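Local coordinates for nitrate regulatory protein (Klebsiella oxytoca, PDB 4AKK) that senses nitrate and nitrite and binds the nasF operon leader RNA at its terminator, effecting transcription antitermination and so switching on nasFEDCBA expression, at residues G206-A211 with D217-Q222; T246-E251 with R294-L299. All coordinates share one frame; numbering follows the deposited sequence.

How the contacts relate
Both contacts are helix-to-helix packings in the nitrate- and nitrite-sensing NIT region of this protein, which is mostly helix and without strands. Contact 1 joins the end of helix 180-212 to the start of helix 217-240; contact 2 joins helix 243-252, next in the chain, to helix 277-312. They follow one another in series, with centres 29 Å apart and nearest atoms about 19 Å apart, so they do not touch. Helices 180-212 and 277-312 connect them, since each runs past both sites. Contact 1 borders helices 360-380 and 385-399, which include ANTAR residues, whereas contact 2 meets helix 56-85. The ethanediol at contact 1 probably came from the crystallisation liquor.

Contact 1 (G206-A211 with D217-Q222); sequences GALGFA and DELRQQ. With EDO (1,2-ethanediol), chain D.
Leu219 lays its CD2 methyl against the backbone of Gly209, 3.5 Å from Gly209 CA, at the antiparallel helical hairpin where helix 180-212 turns back into helix 217-240. Glycine suits this place because, having no side chain, it lets the methyl rest directly on the helix backbone. Beside it, on the preceding residue, Leu208 CD2 meets the other methyl, Leu219 CD1, at 3.8 Å, the two leucines crossing at a slant. Leu219 CG lies anti to the backbone N (chi1 -175°), which carries the fork across to the partner helix, where CD2 sits on the glycine and also borders Leu208. A branched apolar side chain fits this buried spot between Gly209, Leu208 and Leu205; Arg212 touches it too.

Ser216 OG hydrogen-bonds to Leu219 N near the start of the second helix. Beyond the leucine, Glu218 and Gln222 are linked one turn apart: Gln222 NE2 donates to the anti lone pair of Glu218 OE2 at 2.6 Å, while Glu218 OE1 pairs with Arg367. Arg220, salt-bridged to Glu386 and in cation-pi contact with Trp389, ties the same helix to helix 385-399. C2 of the ethanediol lies over the centre of one face of its guanidinium, modelled 3.1 Å from Arg220 CZ, closer than carbons usually come.

Contact 2 (T246-E251 with R294-L299); sequences TALFAE and RGVEEL
An antiparallel helix pair, helix 243-252 against helix 277-312, meets through Leu248 on one side and Val296 with Leu299 on the other. The short segments run at 171° to each other, and their axes come within 9.9 Å. Leu248 and Val296 lie alongside each other, pointing contrary ways, with Leu248 CD2 3.8 Å from Val296 CG2. That same valine methyl lies 4.0 Å from Phe249 CA, so the compact beta-branched side chain fills the place where the two backbones come nearest. The branch is set by chi1 of 171°: CG1 stands anti to the backbone N, leaving CG2 beside that N and turned to the leucine.

Nearly one helical turn on, Leu299 CB lies 4.0 Å from Leu248 CD2; a long apolar chain can extend the leucine contact to the margin of the interface, though the exact placing of the two methyl tips is doubtful. Within the all-helical NIT region, this pair is bordered by helix 180-212, whose Phe192 touches Val296. The ring of Phe249 meets Phe237 edge-to-face, tying the short helix to the preceding helix 217-240.

On helix 277-312, charged groups take the side turned from helix 243-252. Arg294 NH1 donates to Glu297 OE1 at 2.8 Å with a fairly straight N-H (159°); the oxygen lies in the guanidinium plane, but the arginine comes from above the carboxylate plane. Arg294 NE also forms a salt bridge with Glu298 OE2 at 3.4 Å, and Glu298 CG covers one guanidinium face toward its rim. Ser67 OG of helix 56-85 hydrogen-bonds to both Arg294 NH1 and Glu297 OE2.

Contact 1 (G206-A211 with D217-Q222)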
ATOM      1  N   GLY A 206      17.186  -5.860  23.298  1.00 30.35           N
ATOM      2  CA  GLY A 206      17.014  -6.595  24.537  1.00 26.30           C
ATOM      3  C   GLY A 206      18.328  -6.765  25.283  1.00 32.05           C
ATOM      4  O   GLY A 206      18.361  -6.669  26.507  1.00 32.30           O
ATOM      5  N   ALA A 207      19.409  -7.007  24.541  1.00 28.88           N
ATOM      6  CA  ALA A 207      20.723  -7.237  25.134  1.00 35.17           C
ATOM      7  C   ALA A 207      21.241  -5.969  25.798  1.00 37.79           C
ATOM      8  O   ALA A 207      21.797  -6.002  26.880  1.00 39.10           O
ATOM      9  CB  ALA A 207      21.706  -7.727  24.070  1.00 35.32           C
ATOM     10  N   LEU A 208      21.059  -4.847  25.123  1.00 38.59           N
ATOM     11  CA  LEU A 208      21.365  -3.555  25.691  1.00 32.35           C
ATOM     12  C   LEU A 208      20.650  -3.378  27.033  1.00 33.64           C
ATOM     13  O   LEU A 208      21.273  -3.099  28.052  1.00 35.24           O
ATOM     14  CB  LEU A 208      20.932  -2.463  24.713  1.00 38.40           C
ATOM     15  CG  LEU A 208      21.010  -1.035  25.234  1.00 41.10           C
ATOM     16  CD1 LEU A 208      22.435  -0.700  25.615  1.00 47.69           C
ATOM     17  CD2 LEU A 208      20.472  -0.051  24.193  1.00 46.89           C
ATOM     18  N   GLY A 209      19.336  -3.563  27.033  1.00 33.52           N
ATOM     19  CA  GLY A 209      18.552  -3.417  28.242  1.00 33.54           C
ATOM     20  C   GLY A 209      19.004  -4.338  29.365  1.00 39.56           C
ATOM     21  O   GLY A 209      19.123  -3.913  30.512  1.00 39.93           O
ATOM     22  N   PHE A 210      19.242  -5.606  29.042  1.00 33.78           N
ATOM     23  CA  PHE A 210      19.651  -6.569  30.060  1.00 39.37           C
ATOM     24  C   PHE A 210      21.085  -6.322  30.518  1.00 36.55           C
ATOM     25  O   PHE A 210      21.439  -6.605  31.658  1.00 38.69           O
ATOM     26  CB  PHE A 210      19.478  -8.014  29.566  1.00 32.92           C
ATOM     27  CG  PHE A 210      18.036  -8.459  29.476  1.00 35.24           C
ATOM     28  CD1 PHE A 210      17.227  -8.479  30.605  1.00 35.76           C
ATOM     29  CD2 PHE A 210      17.492  -8.867  28.262  1.00 32.99           C
ATOM     30  CE1 PHE A 210      15.897  -8.892  30.523  1.00 36.40           C
ATOM     31  CE2 PHE A 210      16.172  -9.287  28.175  1.00 32.04           C
ATOM     32  CZ  PHE A 210      15.370  -9.291  29.305  1.00 33.39           C
ATOM     33  N   ALA A 211      21.915  -5.797  29.627  1.00 36.13           N
ATOM     34  CA  ALA A 211      23.284  -5.492  29.994  1.00 38.25           C
ATOM     35  C   ALA A 211      23.327  -4.311  30.972  1.00 45.39           C
ATOM     36  O   ALA A 211      24.159  -4.283  31.887  1.00 43.39           O
ATOM     37  CB  ALA A 211      24.123  -5.213  28.763  1.00 38.22           C
ATOM     38  N   ASP A 217      11.752   3.616  29.472  1.00 38.69           N
ATOM     39  CA  ASP A 217      10.472   3.614  28.767  1.00 41.64           C
ATOM     40  C   ASP A 217      10.714   3.678  27.262  1.00 35.67           C
ATOM     41  O   ASP A 217       9.985   3.085  26.475  1.00 37.99           O
ATOM     42  CB  ASP A 217       9.592   4.780  29.227  1.00 52.25           C
ATOM     43  CG  ASP A 217       9.030   4.574  30.632  1.00 58.33           C
ATOM     44  OD1 ASP A 217       9.376   3.559  31.275  1.00 59.34           O
ATOM     45  OD2 ASP A 217       8.241   5.424  31.096  1.00 61.45           O
ATOM     46  N   GLU A 218      11.775   4.377  26.890  1.00 35.22           N
ATOM     47  CA  GLU A 218      12.192   4.529  25.502  1.00 41.45           C
ATOM     48  C   GLU A 218      12.659   3.207  24.871  1.00 38.72           C
ATOM     49  O   GLU A 218      12.142   2.779  23.842  1.00 39.57           O
ATOM     50  CB  GLU A 218      13.327   5.559  25.446  1.00 44.21           C
ATOM     51  CG  GLU A 218      13.981   5.706  24.091  1.00 45.85           C
ATOM     52  CD  GLU A 218      13.043   6.297  23.073  1.00 52.84           C
ATOM     53  OE1 GLU A 218      12.311   7.240  23.439  1.00 65.57           O
ATOM     54  OE2 GLU A 218      13.034   5.829  21.914  1.00 49.67           O
ATOM     55  N   LEU A 219      13.653   2.578  25.495  1.00 41.20           N
ATOM     56  CA  LEU A 219      14.196   1.308  25.017  1.00 36.71           C
ATOM     57  C   LEU A 219      13.106   0.247  24.968  1.00 32.69           C
ATOM     58  O   LEU A 219      12.992  -0.506  23.999  1.00 29.22           O
ATOM     59  CB  LEU A 219      15.365   0.851  25.905  1.00 33.09           C
ATOM     60  CG  LEU A 219      16.118  -0.406  25.466  1.00 34.94           C
ATOM     61  CD1 LEU A 219      16.693  -0.224  24.071  1.00 29.71           C
ATOM     62  CD2 LEU A 219      17.230  -0.769  26.469  1.00 31.60           C
ATOM     63  N   ARG A 220      12.285   0.207  26.007  1.00 31.13           N
ATOM     64  CA  ARG A 220      11.160  -0.704  26.031  1.00 35.89           C
ATOM     65  C   ARG A 220      10.180  -0.506  24.854  1.00 36.17           C
ATOM     66  O   ARG A 220       9.663  -1.481  24.292  1.00 27.50           O
ATOM     67  CB  ARG A 220      10.429  -0.617  27.378  1.00 35.53           C
ATOM     68  CG  ARG A 220       9.147  -1.455  27.401  1.00 35.61           C
ATOM     69  CD  ARG A 220       8.477  -1.450  28.767  1.00 34.30           C
ATOM     70  NE  ARG A 220       7.788  -0.198  29.037  1.00 40.93           N
ATOM     71  CZ  ARG A 220       7.031   0.020  30.109  1.00 46.12           C
ATOM     72  NH1 ARG A 220       6.880  -0.933  31.020  1.00 38.45           N
ATOM     73  NH2 ARG A 220       6.432   1.194  30.276  1.00 43.94           N
ATOM     74  N   GLN A 221       9.899   0.744  24.485  1.00 34.63           N
ATOM     75  CA  GLN A 221       8.975   0.970  23.367  1.00 33.15           C
ATOM     76  C   GLN A 221       9.623   0.490  22.060  1.00 30.78           C
ATOM     77  O   GLN A 221       8.987  -0.191  21.259  1.00 34.59           O
ATOM     78  CB  GLN A 221       8.532   2.444  23.276  1.00 33.08           C
ATOM     79  CG  GLN A 221       7.375   2.693  22.296  1.00 32.34           C
ATOM     80  CD  GLN A 221       6.067   2.010  22.698  1.00 34.98           C
ATOM     81  OE1 GLN A 221       5.533   2.241  23.786  1.00 34.53           O
ATOM     82  NE2 GLN A 221       5.543   1.171  21.810  1.00 34.66           N
ATOM     83  N   GLN A 222      10.900   0.814  21.873  1.00 32.12           N
ATOM     84  CA  GLN A 222      11.630   0.371  20.693  1.00 36.38           C
ATOM     85  C   GLN A 222      11.666  -1.158  20.609  1.00 38.59           C
ATOM     86  O   GLN A 222      11.571  -1.736  19.527  1.00 35.28           O
ATOM     87  CB  GLN A 222      13.056   0.916  20.713  1.00 33.70           C
ATOM     88  CG  GLN A 222      13.155   2.440  20.630  1.00 37.24           C
ATOM     89  CD  GLN A 222      14.603   2.915  20.662  1.00 46.86           C
ATOM     90  OE1 GLN A 222      15.529   2.111  20.592  1.00 43.38           O
ATOM     91  NE2 GLN A 222      14.804   4.223  20.771  1.00 48.50           N
TER
HETATM   92  C1  EDO D1393       9.643  -0.090  33.140  1.00 57.99           C
HETATM   93  O1  EDO D1393      10.074  -1.437  32.894  1.00 61.48           O
HETATM   94  C2  EDO D1393       9.520   0.660  31.818  1.00 51.76           C
HETATM   95  O2  EDO D1393      10.811   0.998  31.301  1.00 51.13           O

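Contact 2 (T246-E251 with R294-L299)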
ATOM      1  N   THR A 246       6.318 -23.071   4.306  1.00 41.63           N
ATOM      2  CA  THR A 246       5.652 -22.756   5.564  1.00 46.45           C
ATOM      3  C   THR A 246       5.746 -23.939   6.530  1.00 48.19           C
ATOM      4  O   THR A 246       5.822 -23.762   7.748  1.00 48.51           O
ATOM      5  CB  THR A 246       4.181 -22.348   5.339  1.00 44.89           C
ATOM      6  OG1 THR A 246       3.446 -23.455   4.796  1.00 46.28           O
ATOM      7  CG2 THR A 246       4.102 -21.171   4.372  1.00 36.31           C
ATOM      8  N   ALA A 247       5.755 -25.148   5.974  1.00 49.01           N
ATOM      9  CA  ALA A 247       5.924 -26.356   6.773  1.00 51.35           C
ATOM     10  C   ALA A 247       7.282 -26.346   7.471  1.00 51.59           C
ATOM     11  O   ALA A 247       7.370 -26.496   8.693  1.00 50.13           O
ATOM     12  CB  ALA A 247       5.788 -27.594   5.895  1.00 48.84           C
ATOM     13  N   LEU A 248       8.340 -26.166   6.686  1.00 46.82           N
ATOM     14  CA  LEU A 248       9.692 -26.130   7.234  1.00 48.74           C
ATOM     15  C   LEU A 248       9.825 -25.079   8.330  1.00 44.10           C
ATOM     16  O   LEU A 248      10.491 -25.302   9.341  1.00 44.52           O
ATOM     17  CB  LEU A 248      10.714 -25.849   6.130  1.00 45.65           C
ATOM     18  CG  LEU A 248      12.144 -25.775   6.651  1.00 48.48           C
ATOM     19  CD1 LEU A 248      12.586 -27.154   7.113  1.00 53.78           C
ATOM     20  CD2 LEU A 248      13.085 -25.229   5.591  1.00 48.38           C
ATOM     21  N   PHE A 249       9.191 -23.930   8.109  1.00 45.92           N
ATOM     22  CA  PHE A 249       9.202 -22.811   9.046  1.00 44.04           C
ATOM     23  C   PHE A 249       8.502 -23.189  10.347  1.00 46.20           C
ATOM     24  O   PHE A 249       8.980 -22.886  11.435  1.00 46.96           O
ATOM     25  CB  PHE A 249       8.500 -21.604   8.397  1.00 42.70           C
ATOM     26  CG  PHE A 249       8.431 -20.374   9.269  1.00 40.32           C
ATOM     27  CD1 PHE A 249       9.590 -19.739   9.697  1.00 40.59           C
ATOM     28  CD2 PHE A 249       7.204 -19.823   9.618  1.00 45.30           C
ATOM     29  CE1 PHE A 249       9.528 -18.591  10.480  1.00 38.23           C
ATOM     30  CE2 PHE A 249       7.128 -18.681  10.397  1.00 45.73           C
ATOM     31  CZ  PHE A 249       8.298 -18.059  10.834  1.00 41.72           C
ATOM     32  N   ALA A 250       7.359 -23.852  10.232  1.00 48.20           N
ATOM     33  CA  ALA A 250       6.565 -24.188  11.405  1.00 49.99           C
ATOM     34  C   ALA A 250       7.296 -25.203  12.268  1.00 51.04           C
ATOM     35  O   ALA A 250       7.176 -25.194  13.494  1.00 50.41           O
ATOM     36  CB  ALA A 250       5.203 -24.723  10.987  1.00 49.92           C
ATOM     37  N   GLU A 251       8.060 -26.073  11.615  1.00 47.71           N
ATOM     38  CA  GLU A 251       8.805 -27.117  12.309  1.00 57.38           C
ATOM     39  C   GLU A 251      10.155 -26.621  12.848  1.00 54.83           C
ATOM     40  O   GLU A 251      10.510 -26.901  13.993  1.00 57.49           O
ATOM     41  CB  GLU A 251       9.007 -28.324  11.383  1.00 57.94           C
ATOM     42  CG  GLU A 251       7.702 -28.893  10.807  1.00 64.81           C
ATOM     43  CD  GLU A 251       7.928 -30.012   9.789  1.00 75.92           C
ATOM     44  OE1 GLU A 251       8.825 -29.873   8.926  1.00 72.29           O
ATOM     45  OE2 GLU A 251       7.200 -31.029   9.846  1.00 75.74           O
ATOM     46  N   ARG A 294      17.693 -18.485   9.552  1.00 29.42           N
ATOM     47  CA  ARG A 294      18.636 -18.501   8.432  1.00 34.89           C
ATOM     48  C   ARG A 294      18.514 -19.800   7.627  1.00 34.65           C
ATOM     49  O   ARG A 294      18.534 -19.779   6.398  1.00 39.46           O
ATOM     50  CB  ARG A 294      20.078 -18.298   8.925  1.00 33.39           C
ATOM     51  CG  ARG A 294      21.134 -18.344   7.812  1.00 33.83           C
ATOM     52  CD  ARG A 294      20.838 -17.327   6.708  1.00 37.84           C
ATOM     53  NE  ARG A 294      21.795 -17.386   5.597  1.00 35.34           N
ATOM     54  CZ  ARG A 294      21.654 -16.718   4.454  1.00 40.67           C
ATOM     55  NH1 ARG A 294      20.608 -15.923   4.285  1.00 35.94           N
ATOM     56  NH2 ARG A 294      22.560 -16.828   3.484  1.00 38.55           N
ATOM     57  N   GLY A 295      18.371 -20.924   8.321  1.00 36.53           N
ATOM     58  CA  GLY A 295      18.206 -22.211   7.659  1.00 35.89           C
ATOM     59  C   GLY A 295      17.048 -22.178   6.684  1.00 39.53           C
ATOM     60  O   GLY A 295      17.180 -22.559   5.518  1.00 42.92           O
ATOM     61  N   VAL A 296      15.907 -21.690   7.153  1.00 37.38           N
ATOM     62  CA  VAL A 296      14.742 -21.575   6.299  1.00 36.83           C
ATOM     63  C   VAL A 296      14.967 -20.586   5.156  1.00 41.40           C
ATOM     64  O   VAL A 296      14.569 -20.837   4.019  1.00 37.64           O
ATOM     65  CB  VAL A 296      13.497 -21.169   7.100  1.00 39.12           C
ATOM     66  CG1 VAL A 296      12.377 -20.846   6.162  1.00 29.61           C
ATOM     67  CG2 VAL A 296      13.085 -22.290   8.046  1.00 46.55           C
ATOM     68  N   GLU A 297      15.611 -19.463   5.458  1.00 36.90           N
ATOM     69  CA  GLU A 297      15.849 -18.439   4.453  1.00 36.73           C
ATOM     70  C   GLU A 297      16.716 -18.974   3.307  1.00 39.07           C
ATOM     71  O   GLU A 297      16.505 -18.633   2.137  1.00 38.48           O
ATOM     72  CB  GLU A 297      16.520 -17.226   5.110  1.00 42.20           C
ATOM     73  CG  GLU A 297      16.873 -16.099   4.165  1.00 39.28           C
ATOM     74  CD  GLU A 297      17.672 -14.991   4.859  1.00 43.80           C
ATOM     75  OE1 GLU A 297      18.359 -15.268   5.877  1.00 36.88           O
ATOM     76  OE2 GLU A 297      17.614 -13.841   4.378  1.00 34.61           O
ATOM     77  N   GLU A 298      17.701 -19.800   3.645  1.00 37.31           N
ATOM     78  CA  GLU A 298      18.549 -20.414   2.626  1.00 42.46           C
ATOM     79  C   GLU A 298      17.728 -21.329   1.714  1.00 42.27           C
ATOM     80  O   GLU A 298      18.000 -21.433   0.515  1.00 41.08           O
ATOM     81  CB  GLU A 298      19.710 -21.181   3.273  1.00 42.42           C
ATOM     82  CG  GLU A 298      20.675 -20.277   4.026  1.00 43.08           C
ATOM     83  CD  GLU A 298      21.863 -21.021   4.602  1.00 52.04           C
ATOM     84  OE1 GLU A 298      21.689 -22.175   5.047  1.00 58.45           O
ATOM     85  OE2 GLU A 298      22.971 -20.442   4.620  1.00 56.38           O
ATOM     86  N   LEU A 299      16.709 -21.972   2.274  1.00 35.95           N
ATOM     87  CA  LEU A 299      15.854 -22.841   1.479  1.00 42.58           C
ATOM     88  C   LEU A 299      15.049 -22.009   0.491  1.00 44.13           C
ATOM     89  O   LEU A 299      14.862 -22.394  -0.670  1.00 38.64           O
ATOM     90  CB  LEU A 299      14.902 -23.648   2.367  1.00 45.94           C
ATOM     91  CG  LEU A 299      13.737 -24.294   1.594  1.00 55.57           C
ATOM     92  CD1 LEU A 299      14.213 -25.444   0.706  1.00 52.68           C
ATOM     93  CD2 LEU A 299      12.614 -24.767   2.514  1.00 51.43           C
TER